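Local coordinates for protein probable glutamine synthetase (Pseudomonas aeruginosa, PDB 4HPP) that belongs to the glutamine synthetase family, with an N-terminal beta-sheet domain joined to a larger catalytic domain in an assembly of six subunits, at residues T14-R24 with C39-L48. Residues are numbered along the deposited sequence; the frame is centred on the assembly and turned at random.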
ATOM      1  N   THR A  14      41.227   1.565  -1.888  1.00 42.44           N
ATOM      2  CA  THR A  14      42.319   1.278  -0.964  1.00 39.32           C
ATOM      3  C   THR A  14      41.666   1.158   0.371  1.00 46.49           C
ATOM      4  O   THR A  14      40.597   1.752   0.597  1.00 47.08           O
ATOM      5  CB  THR A  14      43.341   2.405  -0.926  1.00 40.13           C
ATOM      6  OG1 THR A  14      44.448   2.031  -0.084  1.00 41.05           O
ATOM      7  CG2 THR A  14      42.674   3.708  -0.532  1.00 33.67           C
ATOM      8  N   THR A  15      42.254   0.355   1.249  1.00 44.78           N
ATOM      9  CA  THR A  15      41.728   0.206   2.595  1.00 41.81           C
ATOM     10  C   THR A  15      42.722   0.921   3.494  1.00 44.48           C
ATOM     11  O   THR A  15      43.892   0.552   3.521  1.00 48.42           O
ATOM     12  CB  THR A  15      41.554  -1.270   2.941  1.00 43.11           C
ATOM     13  OG1 THR A  15      40.603  -1.814   2.031  1.00 44.11           O
ATOM     14  CG2 THR A  15      41.091  -1.492   4.399  1.00 39.14           C
ATOM     15  N   ASP A  16      42.279   1.987   4.170  1.00 47.41           N
ATOM     16  CA  ASP A  16      43.235   2.853   4.836  1.00 46.72           C
ATOM     17  C   ASP A  16      43.526   2.339   6.201  1.00 49.74           C
ATOM     18  O   ASP A  16      43.059   1.256   6.567  1.00 47.62           O
ATOM     19  CB  ASP A  16      42.808   4.323   4.843  1.00 48.50           C
ATOM     20  CG  ASP A  16      41.561   4.552   5.616  1.00 49.80           C
ATOM     21  OD1 ASP A  16      40.849   5.549   5.349  1.00 51.03           O
ATOM     22  OD2 ASP A  16      41.298   3.725   6.495  1.00 45.03           O
ATOM     23  N   LEU A  17      44.316   3.121   6.941  1.00 54.47           N
ATOM     24  CA  LEU A  17      44.919   2.644   8.189  1.00 52.36           C
ATOM     25  C   LEU A  17      43.851   2.638   9.253  1.00 45.95           C
ATOM     26  O   LEU A  17      43.992   2.032  10.379  1.00 47.00           O
ATOM     27  CB  LEU A  17      46.094   3.537   8.601  1.00 50.50           C
ATOM     28  CG  LEU A  17      47.171   3.683   7.546  1.00 45.76           C
ATOM     29  CD1 LEU A  17      48.139   4.714   8.067  1.00 46.85           C
ATOM     30  CD2 LEU A  17      47.854   2.363   7.265  1.00 42.53           C
ATOM     31  N   ALA A  18      42.771   3.296   8.859  1.00 38.07           N
ATOM     32  CA  ALA A  18      41.576   3.391   9.695  1.00 45.47           C
ATOM     33  C   ALA A  18      40.609   2.187   9.448  1.00 44.20           C
ATOM     34  O   ALA A  18      39.523   2.078  10.041  1.00 45.43           O
ATOM     35  CB  ALA A  18      40.917   4.761   9.478  1.00 46.08           C
ATOM     36  N   GLY A  19      41.035   1.282   8.567  1.00 47.36           N
ATOM     37  CA  GLY A  19      40.288   0.070   8.245  1.00 42.86           C
ATOM     38  C   GLY A  19      39.067   0.371   7.426  1.00 43.11           C
ATOM     39  O   GLY A  19      38.176  -0.480   7.329  1.00 43.14           O
ATOM     40  N   ILE A  20      39.041   1.558   6.812  1.00 41.03           N
ATOM     41  CA  ILE A  20      37.994   1.951   5.846  1.00 40.33           C
ATOM     42  C   ILE A  20      38.463   1.788   4.395  1.00 44.54           C
ATOM     43  O   ILE A  20      39.597   2.166   4.061  1.00 50.12           O
ATOM     44  CB  ILE A  20      37.543   3.422   6.075  1.00 41.61           C
ATOM     45  CG1 ILE A  20      36.654   3.551   7.312  1.00 47.49           C
ATOM     46  CG2 ILE A  20      36.556   3.862   5.005  1.00 42.55           C
ATOM     47  CD1 ILE A  20      37.332   3.174   8.592  1.00 48.72           C
ATOM     48  N   THR A  21      37.593   1.256   3.527  1.00 43.10           N
ATOM     49  CA  THR A  21      37.879   1.069   2.084  1.00 39.08           C
ATOM     50  C   THR A  21      37.217   2.180   1.327  1.00 38.11           C
ATOM     51  O   THR A  21      35.990   2.331   1.399  1.00 36.16           O
ATOM     52  CB  THR A  21      37.238  -0.218   1.582  1.00 37.96           C
ATOM     53  OG1 THR A  21      37.427  -1.185   2.574  1.00 43.45           O
ATOM     54  CG2 THR A  21      37.829  -0.746   0.335  1.00 42.19           C
ATOM     55  N   ARG A  22      38.021   2.903   0.559  1.00 40.61           N
ATOM     56  CA  ARG A  22      37.674   4.149  -0.086  1.00 37.82           C
ATOM     57  C   ARG A  22      38.103   4.068  -1.545  1.00 42.78           C
ATOM     58  O   ARG A  22      39.029   3.315  -1.863  1.00 38.29           O
ATOM     59  CB  ARG A  22      38.451   5.252   0.614  1.00 38.20           C
ATOM     60  CG  ARG A  22      37.882   5.529   2.015  1.00 43.45           C
ATOM     61  CD  ARG A  22      38.844   6.153   3.024  1.00 39.09           C
ATOM     62  NE  ARG A  22      38.037   7.098   3.751  1.00 42.43           N
ATOM     63  CZ  ARG A  22      37.939   7.255   5.083  1.00 40.73           C
ATOM     64  NH1 ARG A  22      38.680   6.630   5.979  1.00 40.06           N
ATOM     65  NH2 ARG A  22      37.095   8.135   5.516  1.00 44.46           N
ATOM     66  N   GLY A  23      37.450   4.820  -2.437  1.00 42.73           N
ATOM     67  CA  GLY A  23      37.957   4.908  -3.777  1.00 36.54           C
ATOM     68  C   GLY A  23      37.138   5.820  -4.630  1.00 42.29           C
ATOM     69  O   GLY A  23      36.406   6.674  -4.111  1.00 37.22           O
ATOM     70  N   ARG A  24      37.236   5.599  -5.952  1.00 37.21           N
ATOM     71  CA  ARG A  24      36.658   6.473  -6.949  1.00 37.23           C
ATOM     72  C   ARG A  24      36.259   5.600  -8.080  1.00 43.89           C
ATOM     73  O   ARG A  24      36.883   4.566  -8.286  1.00 43.00           O
ATOM     74  CB  ARG A  24      37.733   7.391  -7.504  1.00 38.09           C
ATOM     75  CG  ARG A  24      38.035   8.545  -6.596  1.00 45.30           C
ATOM     76  CD  ARG A  24      39.065   9.464  -7.194  1.00 44.85           C
ATOM     77  NE  ARG A  24      39.644  10.269  -6.140  1.00 48.94           N
ATOM     78  CZ  ARG A  24      40.507  11.245  -6.365  1.00 56.12           C
ATOM     79  NH1 ARG A  24      40.862  11.482  -7.617  1.00 51.83           N
ATOM     80  NH2 ARG A  24      41.023  11.957  -5.346  1.00 53.66           N
ATOM     81  N   CYS A  39      43.819   6.233 -10.593  1.00 52.78           N
ATOM     82  CA  CYS A  39      43.083   7.475 -10.297  1.00 46.25           C
ATOM     83  C   CYS A  39      43.803   8.285  -9.253  1.00 46.64           C
ATOM     84  O   CYS A  39      44.560   7.729  -8.448  1.00 52.08           O
ATOM     85  CB  CYS A  39      41.679   7.172  -9.759  1.00 44.98           C
ATOM     86  SG  CYS A  39      41.606   6.409  -8.110  1.00 54.46           S
ATOM     87  N   GLY A  40      43.538   9.588  -9.217  1.00 45.89           N
ATOM     88  CA  GLY A  40      44.135  10.447  -8.199  1.00 45.92           C
ATOM     89  C   GLY A  40      43.791  10.034  -6.766  1.00 47.96           C
ATOM     90  O   GLY A  40      42.841   9.314  -6.525  1.00 48.45           O
ATOM     91  N   TRP A  41      44.598  10.458  -5.807  1.00 50.23           N
ATOM     92  CA  TRP A  41      44.299  10.234  -4.385  1.00 51.53           C
ATOM     93  C   TRP A  41      45.105  11.217  -3.608  1.00 47.27           C
ATOM     94  O   TRP A  41      46.110  11.717  -4.107  1.00 62.14           O
ATOM     95  CB  TRP A  41      44.660   8.795  -4.007  1.00 51.70           C
ATOM     96  CG  TRP A  41      44.017   8.338  -2.747  1.00 48.67           C
ATOM     97  CD1 TRP A  41      44.632   8.025  -1.538  1.00 48.46           C
ATOM     98  CD2 TRP A  41      42.572   8.186  -2.498  1.00 48.88           C
ATOM     99  NE1 TRP A  41      43.684   7.670  -0.586  1.00 47.53           N
ATOM    100  CE2 TRP A  41      42.437   7.728  -1.115  1.00 48.25           C
ATOM    101  CE3 TRP A  41      41.438   8.334  -3.262  1.00 42.93           C
ATOM    102  CZ2 TRP A  41      41.204   7.456  -0.560  1.00 53.09           C
ATOM    103  CZ3 TRP A  41      40.213   8.037  -2.695  1.00 43.28           C
ATOM    104  CH2 TRP A  41      40.090   7.634  -1.381  1.00 45.31           C
ATOM    105  N   VAL A  42      44.686  11.541  -2.400  1.00 49.24           N
ATOM    106  CA  VAL A  42      45.279  12.676  -1.626  1.00 50.22           C
ATOM    107  C   VAL A  42      45.968  12.021  -0.414  1.00 53.91           C
ATOM    108  O   VAL A  42      45.335  11.228   0.279  1.00 60.19           O
ATOM    109  CB  VAL A  42      44.170  13.701  -1.237  1.00 52.29           C
ATOM    110  CG1 VAL A  42      44.640  14.733  -0.218  1.00 54.26           C
ATOM    111  CG2 VAL A  42      43.625  14.399  -2.478  1.00 45.83           C
ATOM    112  N   PRO A  43      47.275  12.287  -0.183  1.00 54.09           N
ATOM    113  CA  PRO A  43      47.993  11.624   0.916  1.00 51.05           C
ATOM    114  C   PRO A  43      47.362  11.864   2.292  1.00 53.72           C
ATOM    115  O   PRO A  43      47.377  10.958   3.154  1.00 59.10           O
ATOM    116  CB  PRO A  43      49.371  12.283   0.879  1.00 48.46           C
ATOM    117  CG  PRO A  43      49.507  12.840  -0.499  1.00 51.38           C
ATOM    118  CD  PRO A  43      48.117  13.330  -0.797  1.00 58.39           C
ATOM    119  N   ALA A  44      46.799  13.059   2.485  1.00 49.96           N
ATOM    120  CA  ALA A  44      46.215  13.440   3.774  1.00 60.46           C
ATOM    121  C   ALA A  44      44.999  12.577   4.182  1.00 64.49           C
ATOM    122  O   ALA A  44      44.616  12.588   5.377  1.00 64.19           O
ATOM    123  CB  ALA A  44      45.882  14.937   3.828  1.00 50.97           C
ATOM    124  N   ASN A  45      44.431  11.830   3.218  1.00 53.88           N
ATOM    125  CA  ASN A  45      43.323  10.888   3.495  1.00 56.57           C
ATOM    126  C   ASN A  45      43.769   9.793   4.453  1.00 60.71           C
ATOM    127  O   ASN A  45      42.972   9.277   5.242  1.00 61.43           O
ATOM    128  CB  ASN A  45      42.801  10.235   2.228  1.00 55.71           C
ATOM    129  CG  ASN A  45      42.160  11.224   1.288  1.00 60.45           C
ATOM    130  OD1 ASN A  45      41.730  12.285   1.702  1.00 57.34           O
ATOM    131  ND2 ASN A  45      42.075  10.866   0.011  1.00 65.61           N
ATOM    132  N   SER A  46      45.060   9.468   4.393  1.00 58.93           N
ATOM    133  CA  SER A  46      45.659   8.496   5.304  1.00 55.80           C
ATOM    134  C   SER A  46      45.800   9.021   6.746  1.00 58.32           C
ATOM    135  O   SER A  46      46.073   8.244   7.673  1.00 59.38           O
ATOM    136  CB  SER A  46      47.003   8.014   4.768  1.00 56.36           C
ATOM    137  OG  SER A  46      46.890   7.615   3.409  1.00 60.66           O
ATOM    138  N   SER A  47      45.566  10.308   6.964  1.00 50.43           N
ATOM    139  CA  SER A  47      45.444  10.760   8.344  1.00 49.82           C
ATOM    140  C   SER A  47      43.989  10.840   8.838  1.00 57.34           C
ATOM    141  O   SER A  47      43.771  11.401   9.920  1.00 56.16           O
ATOM    142  CB  SER A  47      46.132  12.127   8.565  1.00 51.02           C
ATOM    143  OG  SER A  47      47.415  12.245   7.947  1.00 56.79           O
ATOM    144  N   LEU A  48      42.990  10.360   8.071  1.00 55.65           N
ATOM    145  CA  LEU A  48      41.608  10.412   8.602  1.00 53.92           C
ATOM    146  C   LEU A  48      41.429   9.368   9.659  1.00 51.51           C
ATOM    147  O   LEU A  48      41.814   8.218   9.467  1.00 57.50           O
ATOM    148  CB  LEU A  48      40.506  10.250   7.556  1.00 53.34           C
ATOM    149  CG  LEU A  48      40.216  11.340   6.499  1.00 54.01           C
ATOM    150  CD1 LEU A  48      39.532  10.759   5.270  1.00 44.89           C
ATOM    151  CD2 LEU A  48      39.411  12.511   7.011  1.00 53.02           C
TER
HETATM  152  O   HOH W   1      41.682   7.207   3.581  1.00 52.96           O
HETATM  153  O   HOH W   2      41.040  10.521 -10.343  1.00 38.15           O
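Arg-22 CB packs against the six-membered ring of the Trp-41 indole, 3.5 Å from Trp-41 CH2, and Thr-14 CG2 lies 4.0 Å from Trp-41 CZ2; both approach the ring obliquely. With CG anti to the backbone N (chi1 -162°), the indole extends from strand 39-41 toward the hairpin of strands 9-15 and 21-27. The amide ND2 of Asn-45 covers the centre of one ring face.

Arg-24 brings its NE to the indole edge at CE3, the guanidinium and ring planes 49° apart. Gly-40 O stands over the centre of that guanidinium, 3.0 Å from Arg-24 CZ, an approach over the face without a hydrogen bond; a water in the guanidinium plane instead joins Arg-24 NH1 to Gly-40 N.

Closer to the turn, Leu-48 CD1 packs on one guanidinium face of Arg-22, 3.6 Å from Arg-22 NH2, and Ile-20 CG2 on the other. Arg-22 NH1 makes a salt bridge and hydrogen bond to Asp-16 OD1 (2.5 Å), which offers its syn lone pair from 18° out of the guanidinium plane. A second water donates to this oxygen and, weakly, to Asn-45 O. Asp-16 OD2 accepts the Ile-20 amide and, weakly, that of Ala-18, at the type I turn 16-19.

Farther out, Asp-52 pairs with Arg-22 NH2, and Ala-147 O of a neighbouring subunit takes its NE. Strands 21-27 and 39-41 are the outermost of the N-terminal sheet within this chain, and the two segments meet through side chains and water with no direct hydrogen bond between them. The buried Asp-16 carboxylate is well supplied with donors, consistent with a charged form.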